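PDB 3WND: protein translation elongation factor 1A from Methanosarcina mazei, which binds cysteinyl-tRNA(Cys) in its GTP-bound form and probably acts as a translation factor related to SelB, EF-Tu and aIF2 gamma. Local coordinates for residues 227-241 and 253-267. Numbering follows the deposited sequence.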
ATOM      1  N   ILE A 227      20.764  -4.096  -4.065  1.00 16.00           N
ATOM      2  CA  ILE A 227      19.815  -3.306  -3.320  1.00 15.52           C
ATOM      3  C   ILE A 227      19.985  -1.863  -3.756  1.00 16.84           C
ATOM      4  O   ILE A 227      21.171  -1.391  -3.825  1.00 22.56           O
ATOM      5  CB  ILE A 227      19.944  -3.536  -1.801  1.00 16.57           C
ATOM      6  CG1 ILE A 227      18.786  -2.841  -1.003  1.00 15.67           C
ATOM      7  CG2 ILE A 227      21.353  -3.179  -1.286  1.00 19.64           C
ATOM      8  CD1 ILE A 227      18.719  -3.398   0.411  1.00 20.67           C
ATOM      9  N   PHE A 228      18.862  -1.179  -3.908  1.00 18.35           N
ATOM     10  CA  PHE A 228      18.824   0.225  -4.361  1.00 17.34           C
ATOM     11  C   PHE A 228      18.013   1.017  -3.361  1.00 18.83           C
ATOM     12  O   PHE A 228      17.096   0.455  -2.763  1.00 15.92           O
ATOM     13  CB  PHE A 228      18.111   0.302  -5.737  1.00 18.53           C
ATOM     14  CG  PHE A 228      18.895  -0.343  -6.811  1.00 17.13           C
ATOM     15  CD1 PHE A 228      18.669  -1.642  -7.129  1.00 19.35           C
ATOM     16  CD2 PHE A 228      19.852   0.390  -7.504  1.00 21.28           C
ATOM     17  CE1 PHE A 228      19.429  -2.302  -8.100  1.00 18.73           C
ATOM     18  CE2 PHE A 228      20.626  -0.217  -8.457  1.00 25.57           C
ATOM     19  CZ  PHE A 228      20.394  -1.566  -8.777  1.00 17.33           C
ATOM     20  N   PRO A 229      18.314   2.324  -3.213  1.00 18.82           N
ATOM     21  CA  PRO A 229      19.185   3.131  -4.073  1.00 18.01           C
ATOM     22  C   PRO A 229      20.706   3.044  -3.722  1.00 21.25           C
ATOM     23  O   PRO A 229      21.518   3.667  -4.411  1.00 27.65           O
ATOM     24  CB  PRO A 229      18.701   4.576  -3.797  1.00 16.54           C
ATOM     25  CG  PRO A 229      18.247   4.482  -2.336  1.00 22.63           C
ATOM     26  CD  PRO A 229      17.582   3.134  -2.238  1.00 20.54           C
ATOM     27  N   LEU A 230      21.093   2.181  -2.767  1.00 20.71           N
ATOM     28  CA  LEU A 230      22.572   1.966  -2.462  1.00 25.22           C
ATOM     29  C   LEU A 230      23.369   1.535  -3.686  1.00 25.09           C
ATOM     30  O   LEU A 230      24.500   1.974  -3.896  1.00 25.75           O
ATOM     31  CB  LEU A 230      22.678   0.876  -1.428  1.00 30.12           C
ATOM     32  CG  LEU A 230      22.595   1.351  -0.011  1.00 32.45           C
ATOM     33  CD1 LEU A 230      22.944   0.122   0.839  1.00 33.48           C
ATOM     34  CD2 LEU A 230      23.593   2.472   0.171  1.00 36.38           C
ATOM     35  N   ASP A 231      22.757   0.733  -4.555  1.00 22.85           N
ATOM     36  CA  ASP A 231      23.403   0.103  -5.702  1.00 20.99           C
ATOM     37  C   ASP A 231      24.570  -0.771  -5.221  1.00 22.03           C
ATOM     38  O   ASP A 231      25.722  -0.651  -5.630  1.00 28.18           O
ATOM     39  CB  ASP A 231      23.812   1.146  -6.717  1.00 26.25           C
ATOM     40  CG  ASP A 231      24.107   0.560  -8.114  1.00 29.40           C
ATOM     41  OD1 ASP A 231      24.190  -0.688  -8.288  1.00 30.34           O
ATOM     42  OD2 ASP A 231      24.294   1.360  -9.041  1.00 36.05           O
ATOM     43  N   ARG A 232      24.220  -1.715  -4.380  1.00 24.12           N
ATOM     44  CA  ARG A 232      25.201  -2.584  -3.785  1.00 19.42           C
ATOM     45  C   ARG A 232      24.868  -4.050  -4.107  1.00 24.14           C
ATOM     46  O   ARG A 232      23.681  -4.475  -4.006  1.00 20.87           O
ATOM     47  CB  ARG A 232      25.265  -2.279  -2.278  1.00 26.39           C
ATOM     48  CG  ARG A 232      26.278  -3.106  -1.467  1.00 24.03           C
ATOM     49  CD  ARG A 232      26.433  -2.547  -0.043  1.00 36.94           C
ATOM     50  NE  ARG A 232      27.428  -3.304   0.694  1.00 36.89           N
ATOM     51  CZ  ARG A 232      28.721  -2.996   0.723  1.00 31.50           C
ATOM     52  NH1 ARG A 232      29.151  -1.926   0.040  1.00 37.48           N
ATOM     53  NH2 ARG A 232      29.609  -3.771   1.407  1.00 33.10           N
ATOM     54  N   ASP A 233      25.875  -4.863  -4.436  1.00 18.28           N
ATOM     55  CA  ASP A 233      25.614  -6.293  -4.572  1.00 16.83           C
ATOM     56  C   ASP A 233      25.284  -7.010  -3.245  1.00 23.90           C
ATOM     57  O   ASP A 233      25.884  -6.699  -2.209  1.00 25.86           O
ATOM     58  CB  ASP A 233      26.861  -6.945  -5.101  1.00 23.01           C
ATOM     59  CG  ASP A 233      27.235  -6.423  -6.481  1.00 32.45           C
ATOM     60  OD1 ASP A 233      26.343  -6.461  -7.360  1.00 33.83           O
ATOM     61  OD2 ASP A 233      28.354  -5.988  -6.663  1.00 47.90           O
ATOM     62  N   ILE A 234      24.227  -7.882  -3.251  1.00 17.87           N
ATOM     63  CA  ILE A 234      23.844  -8.567  -2.024  1.00 16.95           C
ATOM     64  C   ILE A 234      23.541  -9.990  -2.378  1.00 15.15           C
ATOM     65  O   ILE A 234      23.442 -10.298  -3.558  1.00 19.19           O
ATOM     66  CB  ILE A 234      22.642  -7.866  -1.300  1.00 17.75           C
ATOM     67  CG1 ILE A 234      21.406  -7.839  -2.253  1.00 19.11           C
ATOM     68  CG2 ILE A 234      22.943  -6.414  -0.901  1.00 21.11           C
ATOM     69  CD1 ILE A 234      20.060  -7.601  -1.526  1.00 22.42           C
ATOM     70  N   GLU A 235      23.533 -10.861  -1.358  1.00 16.78           N
ATOM     71  CA  GLU A 235      23.056 -12.242  -1.619  1.00 14.82           C
ATOM     72  C   GLU A 235      21.939 -12.454  -0.666  1.00 17.51           C
ATOM     73  O   GLU A 235      22.059 -12.080   0.521  1.00 19.76           O
ATOM     74  CB  GLU A 235      24.206 -13.302  -1.333  1.00 17.49           C
ATOM     75  CG  GLU A 235      23.734 -14.781  -1.429  1.00 22.85           C
ATOM     76  CD  GLU A 235      24.794 -15.733  -0.915  1.00 31.12           C
ATOM     77  OE1 GLU A 235      25.932 -15.296  -0.571  1.00 42.59           O
ATOM     78  OE2 GLU A 235      24.451 -16.923  -0.781  1.00 35.01           O
ATOM     79  N   ILE A 236      20.895 -13.153  -1.151  1.00 17.70           N
ATOM     80  CA  ILE A 236      19.828 -13.594  -0.271  1.00 20.40           C
ATOM     81  C   ILE A 236      20.223 -14.890   0.423  1.00 18.20           C
ATOM     82  O   ILE A 236      20.327 -15.955  -0.228  1.00 19.90           O
ATOM     83  CB  ILE A 236      18.574 -13.789  -1.084  1.00 17.45           C
ATOM     84  CG1 ILE A 236      18.184 -12.403  -1.707  1.00 20.52           C
ATOM     85  CG2 ILE A 236      17.451 -14.352  -0.158  1.00 18.96           C
ATOM     86  CD1 ILE A 236      16.877 -12.452  -2.501  1.00 20.84           C
ATOM     87  N   ARG A 237      20.510 -14.812   1.729  1.00 18.09           N
ATOM     88  CA  ARG A 237      20.921 -15.998   2.475  1.00 19.35           C
ATOM     89  C   ARG A 237      19.769 -16.933   2.879  1.00 19.69           C
ATOM     90  O   ARG A 237      19.989 -18.149   3.047  1.00 21.78           O
ATOM     91  CB  ARG A 237      21.648 -15.585   3.756  1.00 23.26           C
ATOM     92  CG  ARG A 237      22.988 -14.926   3.608  1.00 28.37           C
ATOM     93  CD  ARG A 237      23.698 -14.609   4.917  1.00 48.26           C
ATOM     94  NE  ARG A 237      23.032 -13.543   5.642  1.00 85.49           N
ATOM     95  CZ  ARG A 237      23.544 -12.914   6.699  1.00 54.88           C
ATOM     96  NH1 ARG A 237      24.685 -13.262   7.136  1.00 77.39           N
ATOM     97  NH2 ARG A 237      22.820 -11.949   7.291  1.00 49.08           N
ATOM     98  N   SER A 238      18.541 -16.393   3.117  1.00 16.80           N
ATOM     99  CA  SER A 238      17.367 -17.281   3.347  1.00 16.53           C
ATOM    100  C   SER A 238      16.164 -16.385   3.163  1.00 16.67           C
ATOM    101  O   SER A 238      16.270 -15.162   3.198  1.00 15.25           O
ATOM    102  CB  SER A 238      17.339 -17.880   4.776  1.00 21.13           C
ATOM    103  OG  SER A 238      17.372 -16.798   5.703  1.00 22.85           O
ATOM    104  N   ILE A 239      15.044 -17.003   2.851  1.00 14.95           N
ATOM    105  CA  ILE A 239      13.767 -16.279   2.759  1.00 16.38           C
ATOM    106  C   ILE A 239      12.853 -17.002   3.738  1.00 16.34           C
ATOM    107  O   ILE A 239      12.698 -18.253   3.651  1.00 17.55           O
ATOM    108  CB  ILE A 239      13.214 -16.414   1.309  1.00 13.36           C
ATOM    109  CG1 ILE A 239      14.291 -15.940   0.270  1.00 16.31           C
ATOM    110  CG2 ILE A 239      11.901 -15.631   1.185  1.00 17.12           C
ATOM    111  CD1 ILE A 239      13.834 -15.996  -1.185  1.00 16.40           C
ATOM    112  N   GLN A 240      12.097 -16.222   4.508  1.00 18.06           N
ATOM    113  CA  GLN A 240      11.110 -16.819   5.433  1.00 17.71           C
ATOM    114  C   GLN A 240       9.709 -16.281   5.043  1.00 18.75           C
ATOM    115  O   GLN A 240       9.587 -15.094   4.693  1.00 20.08           O
ATOM    116  CB  GLN A 240      11.430 -16.381   6.909  1.00 21.01           C
ATOM    117  CG  GLN A 240      12.651 -17.038   7.461  1.00 27.66           C
ATOM    118  CD  GLN A 240      14.029 -16.495   6.994  1.00 41.65           C
ATOM    119  OE1 GLN A 240      14.851 -17.313   6.619  1.00 51.00           O
ATOM    120  NE2 GLN A 240      14.313 -15.151   7.062  1.00 42.13           N
ATOM    121  N   SER A 241       8.685 -17.130   5.094  1.00 17.56           N
ATOM    122  CA  SER A 241       7.307 -16.637   4.995  1.00 21.20           C
ATOM    123  C   SER A 241       6.522 -17.211   6.142  1.00 18.74           C
ATOM    124  O   SER A 241       6.538 -18.450   6.308  1.00 23.64           O
ATOM    125  CB  SER A 241       6.636 -16.849   3.598  1.00 38.76           C
ATOM    126  OG  SER A 241       5.659 -15.773   3.322  1.00 40.25           O
ATOM    127  N   THR A 253       4.200 -12.449  -2.339  1.00 13.57           N
ATOM    128  CA  THR A 253       4.601 -13.134  -1.081  1.00 12.01           C
ATOM    129  C   THR A 253       5.168 -12.071  -0.121  1.00 16.52           C
ATOM    130  O   THR A 253       6.060 -11.353  -0.457  1.00 14.71           O
ATOM    131  CB  THR A 253       5.663 -14.237  -1.363  1.00 13.29           C
ATOM    132  OG1 THR A 253       5.107 -15.193  -2.276  1.00 17.94           O
ATOM    133  CG2 THR A 253       6.032 -14.974   0.003  1.00 16.08           C
ATOM    134  N   ARG A 254       4.664 -12.062   1.115  1.00 16.54           N
ATOM    135  CA  ARG A 254       5.285 -11.262   2.171  1.00 13.43           C
ATOM    136  C   ARG A 254       6.455 -12.105   2.766  1.00 14.38           C
ATOM    137  O   ARG A 254       6.295 -13.329   3.021  1.00 19.49           O
ATOM    138  CB  ARG A 254       4.212 -10.994   3.264  1.00 20.46           C
ATOM    139  CG  ARG A 254       4.822 -10.189   4.366  1.00 22.26           C
ATOM    140  CD  ARG A 254       4.007  -9.032   4.764  1.00 26.56           C
ATOM    141  NE  ARG A 254       4.901  -8.408   5.703  1.00 31.69           N
ATOM    142  CZ  ARG A 254       5.475  -7.258   5.443  1.00 27.84           C
ATOM    143  NH1 ARG A 254       6.311  -6.738   6.308  1.00 33.53           N
ATOM    144  NH2 ARG A 254       5.062  -6.551   4.343  1.00 24.03           N
ATOM    145  N   VAL A 255       7.624 -11.473   2.783  1.00 12.92           N
ATOM    146  CA  VAL A 255       8.850 -12.184   3.087  1.00 12.16           C
ATOM    147  C   VAL A 255       9.634 -11.467   4.198  1.00 14.45           C
ATOM    148  O   VAL A 255       9.496 -10.252   4.503  1.00 15.53           O
ATOM    149  CB  VAL A 255       9.852 -12.293   1.843  1.00 15.90           C
ATOM    150  CG1 VAL A 255       9.262 -13.123   0.753  1.00 14.49           C
ATOM    151  CG2 VAL A 255      10.231 -10.820   1.422  1.00 17.57           C
ATOM    152  N   GLY A 256      10.397 -12.328   4.853  1.00 15.25           N
ATOM    153  CA  GLY A 256      11.513 -11.837   5.661  1.00 16.63           C
ATOM    154  C   GLY A 256      12.756 -12.419   4.992  1.00 20.58           C
ATOM    155  O   GLY A 256      12.748 -13.594   4.564  1.00 25.51           O
ATOM    156  N   MET A 257      13.779 -11.613   4.797  1.00 16.75           N
ATOM    157  CA  MET A 257      14.984 -12.133   4.136  1.00 17.88           C
ATOM    158  C   MET A 257      16.239 -11.793   4.910  1.00 19.07           C
ATOM    159  O   MET A 257      16.485 -10.602   5.324  1.00 22.17           O
ATOM    160  CB  MET A 257      15.156 -11.555   2.710  1.00 19.41           C
ATOM    161  CG  MET A 257      13.943 -11.888   1.801  1.00 18.19           C
ATOM    162  SD  MET A 257      14.215 -11.077   0.191  1.00 22.36           S
ATOM    163  CE  MET A 257      13.157 -12.150  -0.812  1.00 23.30           C
ATOM    164  N   ARG A 258      17.092 -12.819   5.035  1.00 21.48           N
ATOM    165  CA  ARG A 258      18.437 -12.607   5.622  1.00 19.31           C
ATOM    166  C   ARG A 258      19.314 -12.225   4.474  1.00 18.83           C
ATOM    167  O   ARG A 258      19.409 -12.969   3.453  1.00 20.45           O
ATOM    168  CB  ARG A 258      18.912 -13.903   6.281  1.00 28.47           C
ATOM    169  CG  ARG A 258      19.621 -13.660   7.577  1.00 46.86           C
ATOM    170  CD  ARG A 258      19.606 -14.931   8.424  1.00 56.15           C
ATOM    171  NE  ARG A 258      20.714 -15.845   8.139  1.00 69.97           N
ATOM    172  CZ  ARG A 258      20.593 -17.101   7.669  1.00 70.63           C
ATOM    173  NH1 ARG A 258      19.386 -17.680   7.374  1.00 54.05           N
ATOM    174  NH2 ARG A 258      21.700 -17.798   7.470  1.00 87.31           N
ATOM    175  N   LEU A 259      19.970 -11.076   4.585  1.00 17.90           N
ATOM    176  CA  LEU A 259      20.821 -10.585   3.472  1.00 17.93           C
ATOM    177  C   LEU A 259      22.304 -10.623   3.922  1.00 20.74           C
ATOM    178  O   LEU A 259      22.652 -10.249   5.059  1.00 23.53           O
ATOM    179  CB  LEU A 259      20.497  -9.091   3.182  1.00 19.92           C
ATOM    180  CG  LEU A 259      19.011  -8.803   2.840  1.00 18.00           C
ATOM    181  CD1 LEU A 259      18.968  -7.316   2.488  1.00 18.27           C
ATOM    182  CD2 LEU A 259      18.485  -9.765   1.778  1.00 19.31           C
ATOM    183  N   LYS A 260      23.157 -11.033   2.991  1.00 19.94           N
ATOM    184  CA  LYS A 260      24.641 -10.899   3.084  1.00 19.79           C
ATOM    185  C   LYS A 260      25.152  -9.665   2.298  1.00 20.18           C
ATOM    186  O   LYS A 260      24.641  -9.311   1.167  1.00 19.58           O
ATOM    187  CB  LYS A 260      25.372 -12.202   2.592  1.00 23.43           C
ATOM    188  CG  LYS A 260      26.887 -12.255   2.980  1.00 35.59           C
ATOM    189  CD  LYS A 260      27.698 -13.399   2.345  1.00 51.83           C
ATOM    190  CE  LYS A 260      27.089 -14.771   2.583  1.00 57.99           C
ATOM    191  NZ  LYS A 260      27.833 -15.807   1.796  1.00 73.83           N
ATOM    192  N   ASN A 261      26.133  -8.990   2.900  1.00 23.01           N
ATOM    193  CA  ASN A 261      26.876  -7.884   2.303  1.00 22.75           C
ATOM    194  C   ASN A 261      26.245  -6.534   2.520  1.00 24.62           C
ATOM    195  O   ASN A 261      26.607  -5.524   1.862  1.00 26.16           O
ATOM    196  CB  ASN A 261      27.241  -8.124   0.814  1.00 23.05           C
ATOM    197  CG  ASN A 261      28.445  -7.323   0.384  1.00 26.08           C
ATOM    198  OD1 ASN A 261      29.473  -7.269   1.079  1.00 30.24           O
ATOM    199  ND2 ASN A 261      28.347  -6.733  -0.804  1.00 29.23           N
ATOM    200  N   VAL A 262      25.261  -6.485   3.412  1.00 26.07           N
ATOM    201  CA  VAL A 262      24.678  -5.148   3.723  1.00 20.08           C
ATOM    202  C   VAL A 262      24.244  -5.084   5.193  1.00 23.40           C
ATOM    203  O   VAL A 262      23.844  -6.103   5.800  1.00 26.97           O
ATOM    204  CB  VAL A 262      23.552  -4.773   2.727  1.00 19.74           C
ATOM    205  CG1 VAL A 262      22.341  -5.719   2.905  1.00 21.58           C
ATOM    206  CG2 VAL A 262      23.085  -3.344   2.915  1.00 21.97           C
ATOM    207  N   GLN A 263      24.377  -3.917   5.799  1.00 23.66           N
ATOM    208  CA  GLN A 263      24.053  -3.781   7.217  1.00 24.91           C
ATOM    209  C   GLN A 263      22.642  -3.128   7.343  1.00 20.03           C
ATOM    210  O   GLN A 263      22.242  -2.261   6.541  1.00 20.20           O
ATOM    211  CB  GLN A 263      25.102  -2.893   7.909  1.00 29.06           C
ATOM    212  CG  GLN A 263      26.512  -3.507   8.030  1.00 30.03           C
ATOM    213  CD  GLN A 263      27.475  -2.498   8.639  1.00 26.50           C
ATOM    214  OE1 GLN A 263      28.247  -1.851   7.921  1.00 44.30           O
ATOM    215  NE2 GLN A 263      27.352  -2.277   9.905  1.00 36.63           N
ATOM    216  N   ALA A 264      21.849  -3.612   8.294  1.00 26.25           N
ATOM    217  CA  ALA A 264      20.462  -3.088   8.474  1.00 23.45           C
ATOM    218  C   ALA A 264      20.521  -1.559   8.689  1.00 23.30           C
ATOM    219  O   ALA A 264      19.702  -0.818   8.206  1.00 24.09           O
ATOM    220  CB  ALA A 264      19.774  -3.756   9.624  1.00 32.37           C
ATOM    221  N   LYS A 265      21.570  -1.075   9.366  1.00 22.24           N
ATOM    222  CA  LYS A 265      21.625   0.391   9.610  1.00 23.22           C
ATOM    223  C   LYS A 265      21.688   1.219   8.267  1.00 25.07           C
ATOM    224  O   LYS A 265      21.443   2.427   8.220  1.00 29.74           O
ATOM    225  CB  LYS A 265      22.885   0.759  10.466  1.00 21.64           C
ATOM    226  CG  LYS A 265      24.209   0.573   9.708  1.00 28.01           C
ATOM    227  CD  LYS A 265      25.423   1.093  10.480  1.00 33.50           C
ATOM    228  CE  LYS A 265      26.635   0.921   9.586  1.00 33.37           C
ATOM    229  NZ  LYS A 265      26.854   2.097   8.706  1.00 32.84           N
ATOM    230  N   ASP A 266      22.066   0.603   7.172  1.00 23.75           N
ATOM    231  CA  ASP A 266      22.152   1.314   5.883  1.00 24.43           C
ATOM    232  C   ASP A 266      20.918   1.091   4.988  1.00 22.03           C
ATOM    233  O   ASP A 266      20.887   1.552   3.823  1.00 23.61           O
ATOM    234  CB  ASP A 266      23.368   0.829   5.143  1.00 21.80           C
ATOM    235  CG  ASP A 266      24.629   1.183   5.868  1.00 24.21           C
ATOM    236  OD1 ASP A 266      24.710   2.336   6.438  1.00 25.08           O
ATOM    237  OD2 ASP A 266      25.540   0.308   5.873  1.00 25.91           O
ATOM    238  N   ILE A 267      19.896   0.426   5.529  1.00 21.57           N
ATOM    239  CA  ILE A 267      18.658   0.162   4.769  1.00 17.44           C
ATOM    240  C   ILE A 267      17.527   0.957   5.392  1.00 17.69           C
ATOM    241  O   ILE A 267      17.345   0.884   6.618  1.00 21.48           O
ATOM    242  CB  ILE A 267      18.322  -1.365   4.765  1.00 16.36           C
ATOM    243  CG1 ILE A 267      19.567  -2.113   4.186  1.00 18.79           C
ATOM    244  CG2 ILE A 267      17.050  -1.604   3.991  1.00 18.30           C
ATOM    245  CD1 ILE A 267      19.293  -3.634   3.996  1.00 19.19           C
TER
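Fully extended from CG to NE, with CG trans to the backbone N (chi1 -179°), the side chain of R232 reaches across to N261. NE of R232 meets the backbone O of N261 at 2.6 Å, straight and within the guanidinium plane, while ND2 of N261 donates a 2.8 Å bond to the O of D233. These two bonds, in which N261 accepts from R232 and donates to D233, tie off the end of an antiparallel ladder between strands 232-241 and 254-260, part of the beta-barrel domain that follows the GTPase domain. A classic bulge, in which R237 and S238 both face R258, shifts the register by one. It turns R237 toward the partner strand, and a bend at chi3 (-70°) lays its guanidinium between K260 CA over one face and R258 NE over the other. The two arginine NE atoms are 4.1 Å apart, and R258 NH1 makes a weak bond to OG of S238. Alongside, K260 NZ forms a salt bridge with OE1 of E235 (3.1 Å). On the opposite face, I236 and I239 pack on M257, SD of M257 lying 4.0 Å from I236 CD1; S219 touches all three. At the far end S241 OG donates to the O of R254. The sheet thus has an apolar face turned inward and a polar, partly charged one, in which E235 offsets K260 while the nearby arginines would probably disfavour each other electrostatically.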